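Local coordinates for aldehyde dehydrogenase family protein (Pseudomonas syringae pv. tomato, PDB 6X9L) that oxidises long-chain aliphatic aldehydes with NAD+ as the electron acceptor, as a member of the aldehyde dehydrogenase family, at residues A175-V180 with E474-T479; S262-L267 with L445-W450; M453-G458 with G469-E474. The protein carries 1 engineered substitution. All coordinates share one frame; numbering follows the deposited sequence.

Contact 1. Residues A175-V180 with E474-T479; sequences AGCTVV and EEYLET
A175 and C177 meet Y476 and L477 in the NAD-binding Rossmann-like domain of the aldehyde dehydrogenase fold, where the end of helix 161-174 meets the turn before strand 477-483. The CB of A175 touches two side chains: CD2 of L477 at 3.6 Å and CB of Y476 at 3.9 Å. C177 comes in through its sulfur. Its SG stands opposite the carbonyl carbon (chi1 -71°), which brings it to 3.8 Å from CB of Y476. The same sulfur sits obliquely to the Y476 ring, 5.5 Å from its centroid, a loose sulfur-aromatic contact.

A helix end and a turn set these groups. G176 ends helix 161-174 in a Schellman motif, with a positive phi of 93°, and strand 178-182 follows. The CB atoms of A175 and C177 both point toward the second segment. On the other side, E474 to L477 form a type I beta turn, closed by the bond from L477 N to E474 O (3.1 Å).

The side chain of Y476 also packs against K168, P171 and A172 of helix 161-174 and M230 and S232 of strand 230-234. R253 NH1 bonds to the backbone O of both E475 and L477. Between these two carbonyls in sequence, Y476 O lies 3.4 Å from C177 SG.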
loop_
_atom_site.group_PDB
_atom_site.type_symbol
_atom_site.label_atom_id
_atom_site.label_comp_id
_atom_site.label_asym_id
_atom_site.label_seq_id
_atom_site.Cartn_x
_atom_site.Cartn_y
_atom_site.Cartn_z
ATOM N N ALA A 175 13.505 -8.496 8.227
ATOM C CA ALA A 175 12.356 -9.255 7.757
ATOM C C ALA A 175 12.758 -10.459 6.923
ATOM O O ALA A 175 11.914 -11.318 6.649
ATOM C CB ALA A 175 11.441 -8.341 6.938
ATOM N N GLY A 176 14.020 -10.538 6.526
ATOM C CA GLY A 176 14.478 -11.529 5.590
ATOM C C GLY A 176 14.475 -11.079 4.149
ATOM O O GLY A 176 14.670 -11.912 3.264
ATOM N N CYS A 177 14.252 -9.800 3.878
ATOM C CA CYS A 177 14.309 -9.349 2.495
ATOM C C CYS A 177 15.753 -9.207 1.994
ATOM O O CYS A 177 16.734 -9.213 2.746
ATOM C CB CYS A 177 13.582 -8.018 2.314
ATOM S SG CYS A 177 11.792 -8.126 2.456
ATOM N N THR A 178 15.854 -9.040 0.689
ATOM C CA THR A 178 17.100 -8.742 0.013
ATOM C C THR A 178 16.895 -7.423 -0.724
ATOM O O THR A 178 15.781 -7.108 -1.142
ATOM C CB THR A 178 17.455 -9.920 -0.893
ATOM O OG1 THR A 178 18.807 -10.311 -0.646
ATOM C CG2 THR A 178 17.198 -9.625 -2.347
ATOM N N VAL A 179 17.943 -6.614 -0.829
ATOM C CA VAL A 179 17.750 -5.186 -1.041
ATOM C C VAL A 179 18.788 -4.624 -2.012
ATOM O O VAL A 179 19.973 -4.980 -1.958
ATOM C CB VAL A 179 17.802 -4.456 0.313
ATOM C CG1 VAL A 179 18.984 -3.506 0.386
ATOM C CG2 VAL A 179 16.490 -3.764 0.568
ATOM N N VAL A 180 18.336 -3.732 -2.904
ATOM C CA VAL A 180 19.218 -2.936 -3.764
ATOM C C VAL A 180 18.885 -1.461 -3.551
ATOM O O VAL A 180 17.729 -1.046 -3.719
ATOM C CB VAL A 180 19.086 -3.308 -5.244
ATOM C CG1 VAL A 180 17.704 -3.067 -5.701
ATOM C CG2 VAL A 180 20.001 -2.443 -6.056
ATOM N N GLU A 474 6.855 -4.299 9.290
ATOM C CA GLU A 474 5.791 -5.046 8.627
ATOM C C GLU A 474 5.571 -4.615 7.176
ATOM O O GLU A 474 4.983 -5.382 6.408
ATOM C CB GLU A 474 4.504 -4.936 9.445
ATOM C CG GLU A 474 4.627 -5.630 10.813
ATOM C CD GLU A 474 3.308 -5.752 11.565
ATOM O OE1 GLU A 474 2.463 -4.836 11.468
ATOM O OE2 GLU A 474 3.125 -6.773 12.264
ATOM N N GLU A 475 6.064 -3.436 6.774
ATOM C CA GLU A 475 6.025 -3.049 5.372
ATOM C C GLU A 475 6.825 -3.990 4.481
ATOM O O GLU A 475 6.612 -4.000 3.267
ATOM C CB GLU A 475 6.551 -1.630 5.202
ATOM C CG GLU A 475 5.767 -0.606 5.971
ATOM C CD GLU A 475 4.418 -0.302 5.335
ATOM O OE1 GLU A 475 4.288 -0.508 4.111
ATOM O OE2 GLU A 475 3.499 0.150 6.065
ATOM N N TYR A 476 7.735 -4.780 5.043
ATOM C CA TYR A 476 8.530 -5.702 4.246
ATOM C C TYR A 476 8.075 -7.150 4.379
ATOM O O TYR A 476 8.755 -8.050 3.872
ATOM C CB TYR A 476 10.007 -5.568 4.615
ATOM C CG TYR A 476 10.546 -4.204 4.269
ATOM C CD1 TYR A 476 11.085 -3.948 3.013
ATOM C CD2 TYR A 476 10.476 -3.159 5.178
ATOM C CE1 TYR A 476 11.556 -2.696 2.687
ATOM C CE2 TYR A 476 10.955 -1.913 4.865
ATOM C CZ TYR A 476 11.493 -1.680 3.618
ATOM O OH TYR A 476 11.974 -0.428 3.300
ATOM N N LEU A 477 6.924 -7.394 5.004
ATOM C CA LEU A 477 6.370 -8.738 5.110
ATOM C C LEU A 477 5.100 -8.872 4.288
ATOM O O LEU A 477 4.247 -7.983 4.305
ATOM C CB LEU A 477 6.068 -9.093 6.570
ATOM C CG LEU A 477 7.276 -8.984 7.504
ATOM C CD1 LEU A 477 6.802 -9.020 8.942
ATOM C CD2 LEU A 477 8.302 -10.082 7.210
ATOM N N GLU A 478 4.989 -9.981 3.555
ATOM C CA GLU A 478 3.700 -10.422 3.047
ATOM C C GLU A 478 2.888 -11.050 4.169
ATOM O O GLU A 478 3.361 -11.237 5.292
ATOM C CB GLU A 478 3.857 -11.426 1.916
ATOM C CG GLU A 478 4.144 -10.807 0.582
ATOM C CD GLU A 478 2.956 -10.043 0.003
ATOM O OE1 GLU A 478 3.030 -9.685 -1.195
ATOM O OE2 GLU A 478 1.957 -9.801 0.740
ATOM N N THR A 479 1.656 -11.408 3.845
ATOM C CA THR A 479 0.740 -12.003 4.806
ATOM C C THR A 479 0.110 -13.237 4.174
ATOM O O THR A 479 -0.444 -13.167 3.063
ATOM C CB THR A 479 -0.316 -10.973 5.237
ATOM O OG1 THR A 479 0.317 -10.008 6.082
ATOM C CG2 THR A 479 -1.483 -11.623 5.981
#

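Contact 2. Residues S262-L267 with L445-W450; sequences SPNILL and LNYPSW
N264 reaches from strand 263-266 to the hydroxyl of Y447, which lies in the loop after strand 442-445. From CB of N264, the first torsion places CG opposite the backbone N (chi1 -171°), and this carries the amide away from its own strand toward the loop. CG is still 4.1 Å from OH of Y447. The amide then divides its work. ND2 donates a hydrogen bond to Y447 OH at 3.2 Å, and the bond is nearly straight, with an N-H...O angle of 173°. The oxygen lies in the plane of the N264 amide, as suits a donated N-H. OD1 turns to another partner and accepts a bond from NE2 of Q424. The amide is therefore held at both ends, which fixes its rotation.

The tyrosine is met at its edge, near the ring plane, by ND2. Amide and ring planes stand 84° apart, so the two flat groups do not stack. Their only close approach is through the hydroxyl. Y447 OH also has a weak hydrogen bond with A275 O of helix 272-284, so the buried amide and this helix share one phenol oxygen.

The contact belongs to the catalytic domain of the aldehyde dehydrogenase fold. W450, further along the same loop, lines the octanal pocket. N264 sits in an inner strand of the seven-stranded sheet, between strands 296-300 and 422-424. Y447 packs on Q424 of strand 422-424 and thus joins the loop to both this sheet and helix 272-284.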
loop_
_atom_site.group_PDB
_atom_site.type_symbol
_atom_site.label_atom_id
_atom_site.label_comp_id
_atom_site.label_asym_id
_atom_site.label_seq_id
_atom_site.Cartn_x
_atom_site.Cartn_y
_atom_site.Cartn_z
ATOM N N SER A 262 4.247 20.889 7.817
ATOM C CA SER A 262 3.721 20.471 9.096
ATOM C C SER A 262 3.355 21.689 9.935
ATOM O O SER A 262 4.143 22.641 10.032
ATOM C CB SER A 262 4.731 19.573 9.814
ATOM O OG SER A 262 5.001 18.408 9.032
ATOM N N PRO A 263 2.157 21.716 10.522
ATOM C CA PRO A 263 1.750 22.853 11.354
ATOM C C PRO A 263 2.257 22.733 12.781
ATOM O O PRO A 263 2.507 21.645 13.299
ATOM C CB PRO A 263 0.218 22.783 11.313
ATOM C CG PRO A 263 -0.080 21.323 11.144
ATOM C CD PRO A 263 1.065 20.755 10.301
ATOM N N ASN A 264 2.416 23.895 13.408
ATOM C CA ASN A 264 2.707 24.020 14.833
ATOM C C ASN A 264 1.653 24.971 15.403
ATOM O O ASN A 264 1.729 26.190 15.193
ATOM C CB ASN A 264 4.129 24.528 15.059
ATOM C CG ASN A 264 4.553 24.474 16.512
ATOM O OD1 ASN A 264 3.858 23.901 17.355
ATOM N ND2 ASN A 264 5.701 25.066 16.813
ATOM N N ILE A 265 0.655 24.405 16.089
ATOM C CA ILE A 265 -0.400 25.182 16.733
ATOM C C ILE A 265 0.025 25.490 18.163
ATOM O O ILE A 265 0.247 24.577 18.962
ATOM C CB ILE A 265 -1.744 24.435 16.742
ATOM C CG1 ILE A 265 -2.317 24.222 15.335
ATOM C CG2 ILE A 265 -2.749 25.199 17.601
ATOM C CD1 ILE A 265 -3.657 23.478 15.351
ATOM N N LEU A 266 0.120 26.776 18.488
ATOM C CA LEU A 266 0.219 27.226 19.866
ATOM C C LEU A 266 -1.198 27.554 20.344
ATOM O O LEU A 266 -1.817 28.517 19.876
ATOM C CB LEU A 266 1.164 28.425 19.985
ATOM C CG LEU A 266 2.652 28.046 19.896
ATOM C CD1 LEU A 266 2.967 27.161 18.650
ATOM C CD2 LEU A 266 3.548 29.279 19.923
ATOM N N LEU A 267 -1.713 26.718 21.244
ATOM C CA LEU A 267 -2.996 26.949 21.879
ATOM C C LEU A 267 -2.904 28.142 22.833
ATOM O O LEU A 267 -1.821 28.472 23.328
ATOM C CB LEU A 267 -3.422 25.690 22.635
ATOM C CG LEU A 267 -3.670 24.465 21.745
ATOM C CD1 LEU A 267 -3.805 23.230 22.570
ATOM C CD2 LEU A 267 -4.917 24.648 20.884
ATOM N N LEU A 445 3.461 16.744 21.119
ATOM C CA LEU A 445 2.915 17.608 22.158
ATOM C C LEU A 445 4.036 18.205 22.997
ATOM O O LEU A 445 4.831 17.466 23.595
ATOM C CB LEU A 445 1.973 16.812 23.046
ATOM C CG LEU A 445 0.919 16.029 22.290
ATOM C CD1 LEU A 445 0.037 15.325 23.290
ATOM C CD2 LEU A 445 0.099 16.972 21.420
ATOM N N ASN A 446 4.085 19.538 23.060
ATOM C CA ASN A 446 5.042 20.249 23.908
ATOM C C ASN A 446 6.462 19.695 23.734
ATOM O O ASN A 446 7.180 19.429 24.701
ATOM C CB ASN A 446 4.601 20.190 25.372
ATOM C CG ASN A 446 3.222 20.780 25.588
ATOM O OD1 ASN A 446 2.907 21.861 25.092
ATOM N ND2 ASN A 446 2.383 20.062 26.323
ATOM N N TYR A 447 6.846 19.488 22.480
ATOM C CA TYR A 447 8.211 19.170 22.069
ATOM C C TYR A 447 8.753 17.928 22.760
ATOM O O TYR A 447 9.828 17.966 23.384
ATOM C CB TYR A 447 9.114 20.379 22.301
ATOM C CG TYR A 447 8.571 21.616 21.616
ATOM C CD1 TYR A 447 8.502 21.699 20.234
ATOM C CD2 TYR A 447 8.096 22.694 22.354
ATOM C CE1 TYR A 447 7.983 22.819 19.600
ATOM C CE2 TYR A 447 7.586 23.826 21.726
ATOM C CZ TYR A 447 7.525 23.881 20.353
ATOM O OH TYR A 447 7.009 25.007 19.740
ATOM N N PRO A 448 8.072 16.795 22.612
ATOM C CA PRO A 448 8.621 15.532 23.111
ATOM C C PRO A 448 9.918 15.193 22.396
ATOM O O PRO A 448 10.251 15.750 21.346
ATOM C CB PRO A 448 7.524 14.521 22.772
ATOM C CG PRO A 448 6.934 15.077 21.514
ATOM C CD PRO A 448 6.963 16.584 21.672
ATOM N N SER A 449 10.663 14.272 22.985
ATOM C CA SER A 449 11.882 13.796 22.361
ATOM C C SER A 449 11.557 12.690 21.375
ATOM O O SER A 449 10.517 12.030 21.460
ATOM C CB SER A 449 12.881 13.295 23.398
ATOM O OG SER A 449 12.246 12.450 24.315
ATOM N N TRP A 450 12.469 12.505 20.430
ATOM C CA TRP A 450 12.251 11.600 19.314
ATOM C C TRP A 450 12.002 10.172 19.805
ATOM O O TRP A 450 12.580 9.729 20.799
ATOM C CB TRP A 450 13.466 11.700 18.396
ATOM C CG TRP A 450 13.445 10.861 17.196
ATOM C CD1 TRP A 450 12.745 11.082 16.041
ATOM C CD2 TRP A 450 14.212 9.669 16.987
ATOM N NE1 TRP A 450 13.004 10.071 15.140
ATOM C CE2 TRP A 450 13.906 9.196 15.695
ATOM C CE3 TRP A 450 15.116 8.952 17.770
ATOM C CZ2 TRP A 450 14.484 8.032 15.170
ATOM C CZ3 TRP A 450 15.681 7.806 17.256
ATOM C CH2 TRP A 450 15.367 7.355 15.972
#

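Contact 3. Residues M453-G458 with G469-E474; sequences MAPFGG and GVHGFE. With NAD (nicotinamide-adenine-dinucleotide), chain D.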
loop_
_atom_site.group_PDB
_atom_site.type_symbol
_atom_site.label_atom_id
_atom_site.label_comp_id
_atom_site.label_asym_id
_atom_site.label_seq_id
_atom_site.Cartn_x
_atom_site.Cartn_y
_atom_site.Cartn_z
ATOM N N MET A 453 10.311 4.091 18.044
ATOM C CA MET A 453 9.299 3.062 17.851
ATOM C C MET A 453 8.011 3.599 17.257
ATOM O O MET A 453 7.158 2.802 16.854
ATOM C CB MET A 453 8.970 2.374 19.181
ATOM C CG MET A 453 10.137 1.677 19.860
ATOM S SD MET A 453 10.733 0.256 18.933
ATOM C CE MET A 453 9.302 -0.214 17.963
ATOM N N ALA A 454 7.841 4.919 17.206
ATOM C CA ALA A 454 6.587 5.488 16.726
ATOM C C ALA A 454 6.511 5.355 15.214
ATOM O O ALA A 454 7.501 5.634 14.520
ATOM C CB ALA A 454 6.461 6.956 17.125
ATOM N N PRO A 455 5.372 4.921 14.670
ATOM C CA PRO A 455 5.223 4.878 13.213
ATOM C C PRO A 455 5.347 6.282 12.630
ATOM O O PRO A 455 4.832 7.260 13.188
ATOM C CB PRO A 455 3.817 4.300 13.004
ATOM C CG PRO A 455 3.315 3.896 14.344
ATOM C CD PRO A 455 4.131 4.563 15.382
ATOM N N PHE A 456 6.055 6.374 11.505
ATOM C CA PHE A 456 6.337 7.639 10.843
ATOM C C PHE A 456 5.883 7.526 9.394
ATOM O O PHE A 456 6.271 6.591 8.691
ATOM C CB PHE A 456 7.832 7.980 10.951
ATOM C CG PHE A 456 8.223 9.308 10.347
ATOM C CD1 PHE A 456 8.491 9.422 8.992
ATOM C CD2 PHE A 456 8.361 10.438 11.143
ATOM C CE1 PHE A 456 8.876 10.644 8.429
ATOM C CE2 PHE A 456 8.750 11.656 10.588
ATOM C CZ PHE A 456 9.006 11.757 9.225
ATOM N N GLY A 457 5.025 8.444 8.965
ATOM C CA GLY A 457 4.517 8.434 7.605
ATOM C C GLY A 457 3.429 9.467 7.430
ATOM O O GLY A 457 3.007 10.133 8.381
ATOM N N GLY A 458 2.961 9.581 6.195
ATOM C CA GLY A 458 2.020 10.627 5.842
ATOM C C GLY A 458 0.586 10.151 5.684
ATOM O O GLY A 458 0.339 9.069 5.165
ATOM N N GLY A 469 10.297 1.282 13.798
ATOM C CA GLY A 469 9.698 0.278 14.657
ATOM C C GLY A 469 8.984 -0.883 13.979
ATOM O O GLY A 469 9.211 -1.172 12.799
ATOM N N VAL A 470 8.088 -1.539 14.735
ATOM C CA VAL A 470 7.405 -2.723 14.222
ATOM C C VAL A 470 6.607 -2.392 12.955
ATOM O O VAL A 470 6.569 -3.191 12.016
ATOM C CB VAL A 470 6.521 -3.342 15.321
ATOM C CG1 VAL A 470 5.532 -2.336 15.829
ATOM C CG2 VAL A 470 5.776 -4.569 14.797
ATOM N N HIS A 471 5.942 -1.227 12.915
ATOM C CA HIS A 471 5.171 -0.855 11.727
ATOM C C HIS A 471 6.036 -0.860 10.478
ATOM O O HIS A 471 5.672 -1.459 9.457
ATOM C CB HIS A 471 4.544 0.520 11.910
ATOM C CG HIS A 471 3.401 0.528 12.865
ATOM N ND1 HIS A 471 3.573 0.421 14.230
ATOM C CD2 HIS A 471 2.066 0.609 12.654
ATOM C CE1 HIS A 471 2.392 0.453 14.821
ATOM N NE2 HIS A 471 1.463 0.561 13.886
ATOM N N GLY A 472 7.175 -0.163 10.534
ATOM C CA GLY A 472 8.084 -0.146 9.400
ATOM C C GLY A 472 8.576 -1.525 9.029
ATOM O O GLY A 472 8.773 -1.825 7.848
ATOM N N PHE A 473 8.766 -2.385 10.027
ATOM C CA PHE A 473 9.191 -3.758 9.784
ATOM C C PHE A 473 8.136 -4.538 8.995
ATOM O O PHE A 473 8.468 -5.334 8.100
ATOM C CB PHE A 473 9.486 -4.402 11.145
ATOM C CG PHE A 473 9.831 -5.860 11.096
ATOM C CD1 PHE A 473 11.067 -6.281 10.629
ATOM C CD2 PHE A 473 8.938 -6.802 11.575
ATOM C CE1 PHE A 473 11.391 -7.618 10.612
ATOM C CE2 PHE A 473 9.255 -8.146 11.564
ATOM C CZ PHE A 473 10.484 -8.555 11.083
ATOM N N GLU A 474 6.855 -4.299 9.290
ATOM C CA GLU A 474 5.791 -5.046 8.627
ATOM C C GLU A 474 5.571 -4.615 7.176
ATOM O O GLU A 474 4.983 -5.382 6.408
ATOM C CB GLU A 474 4.504 -4.936 9.445
ATOM C CG GLU A 474 4.627 -5.630 10.813
ATOM C CD GLU A 474 3.308 -5.752 11.565
ATOM O OE1 GLU A 474 2.463 -4.836 11.468
ATOM O OE2 GLU A 474 3.125 -6.773 12.264
HETATM P PA NAD D . 13.832 13.872 -4.843
HETATM O O1A NAD D . 12.390 13.510 -4.890
HETATM O O2A NAD D . 14.227 14.865 -5.865
HETATM O O5B NAD D . 14.769 12.555 -4.947
HETATM C C5B NAD D . 14.641 11.488 -4.025
HETATM C C4B NAD D . 15.303 10.223 -4.587
HETATM O O4B NAD D . 14.634 9.845 -5.773
HETATM C C3B NAD D . 16.755 10.429 -4.994
HETATM O O3B NAD D . 17.466 9.231 -4.706
HETATM C C2B NAD D . 16.695 10.641 -6.497
HETATM O O2B NAD D . 17.864 10.217 -7.165
HETATM C C1B NAD D . 15.560 9.722 -6.847
HETATM N N9A NAD D . 14.820 10.111 -8.040
HETATM C C8A NAD D . 14.641 11.368 -8.579
HETATM N N7A NAD D . 13.822 11.231 -9.649
HETATM C C5A NAD D . 13.489 9.925 -9.787
HETATM C C6A NAD D . 12.693 9.243 -10.692
HETATM N N6A NAD D . 11.954 9.919 -11.572
HETATM N N1A NAD D . 12.535 7.880 -10.549
HETATM C C2A NAD D . 13.157 7.200 -9.529
HETATM N N3A NAD D . 13.950 7.880 -8.627
HETATM C C4A NAD D . 14.106 9.216 -8.771
HETATM O O3 NAD D . 14.178 14.295 -3.327
HETATM P PN NAD D . 14.635 15.728 -2.757
HETATM O O1N NAD D . 13.555 16.718 -2.988
HETATM O O2N NAD D . 16.004 16.026 -3.210
HETATM O O5D NAD D . 14.620 15.218 -1.205
HETATM C C5D NAD D . 13.963 15.991 -0.231
HETATM C C4D NAD D . 12.489 15.583 -0.193
HETATM O O4D NAD D . 12.352 14.341 0.477
HETATM C C3D NAD D . 11.671 16.592 0.590
HETATM O O3D NAD D . 10.393 16.688 0.013
HETATM C C2D NAD D . 11.522 15.914 1.927
HETATM O O2D NAD D . 10.391 16.366 2.640
HETATM C C1D NAD D . 11.394 14.452 1.509
HETATM N N1N NAD D . 11.650 13.622 2.691
HETATM C C2N NAD D . 10.630 12.885 3.229
HETATM C C3N NAD D . 10.843 12.135 4.377
HETATM C C7N NAD D . 9.755 11.328 5.014
HETATM O O7N NAD D . 10.152 10.378 5.970
HETATM N N7N NAD D . 8.468 11.512 4.705
HETATM C C4N NAD D . 12.094 12.140 4.984
HETATM C C5N NAD D . 13.117 12.899 4.434
HETATM C C6N NAD D . 12.882 13.650 3.288
#
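P455 points its CG at one face of the H471 ring, joining the loop after strand 442-445 to the short helix 469-474 near the C-terminal end of the aldehyde dehydrogenase fold. CG of P455 is 3.5 Å from the centroid of the H471 ring and only 11° off the ring normal, a CH-pi contact almost over the centre. The two side chains cross at a slant, so the rings are not laid flat on each other. CB of P455 is 3.8 Å from CG of H471. The H471 ring owes its place to chi1 of -73°, which sets CG opposite the carbonyl carbon.

The second subunit adds to this surface. Its I144 packs on P455, its T479 on H471 and its E139 on M453, so the contact lies at the dimer interface.

F456 turns the other way. Its side chain lines both the octanal and the NAD pockets, and its ring is stacked with that of Y468. The loop residue next to the proline thus serves the ligands, while P455 faces the helix.

M453 meets G469 and V470 by a different route. The backbones pass close here: the CA atoms of M453 and G469 are 4.3 Å apart, with G469 at positive phi. The M453 side chain bends at chi2 and chi3, and the folded tip brings CE to 3.4 Å from CA of G469. The same methyl, CE of M453, is 3.7 Å from V470 N.

Contacts 1 and 3 adjoin. They share E474, their centres are about 13 Å apart, and A175 N lies 3.3 Å from CE1 of F473. Helix 469-474 runs on into strand 477-483, so one continuous piece of chain serves both. Contact 2 stands apart from contact 1, with about 33 Å between centres and about 15 Å between nearest atoms. It is about 20 Å from contact 3 by centres, and residues 445-450 lead closely into 453-458 along the chain. Contacts 2 and 3 hold W450 and F456, which both touch octanal. In contact 1 the side chain of Y476 stays about 11 Å from NAD. All three contacts also touch the second subunit.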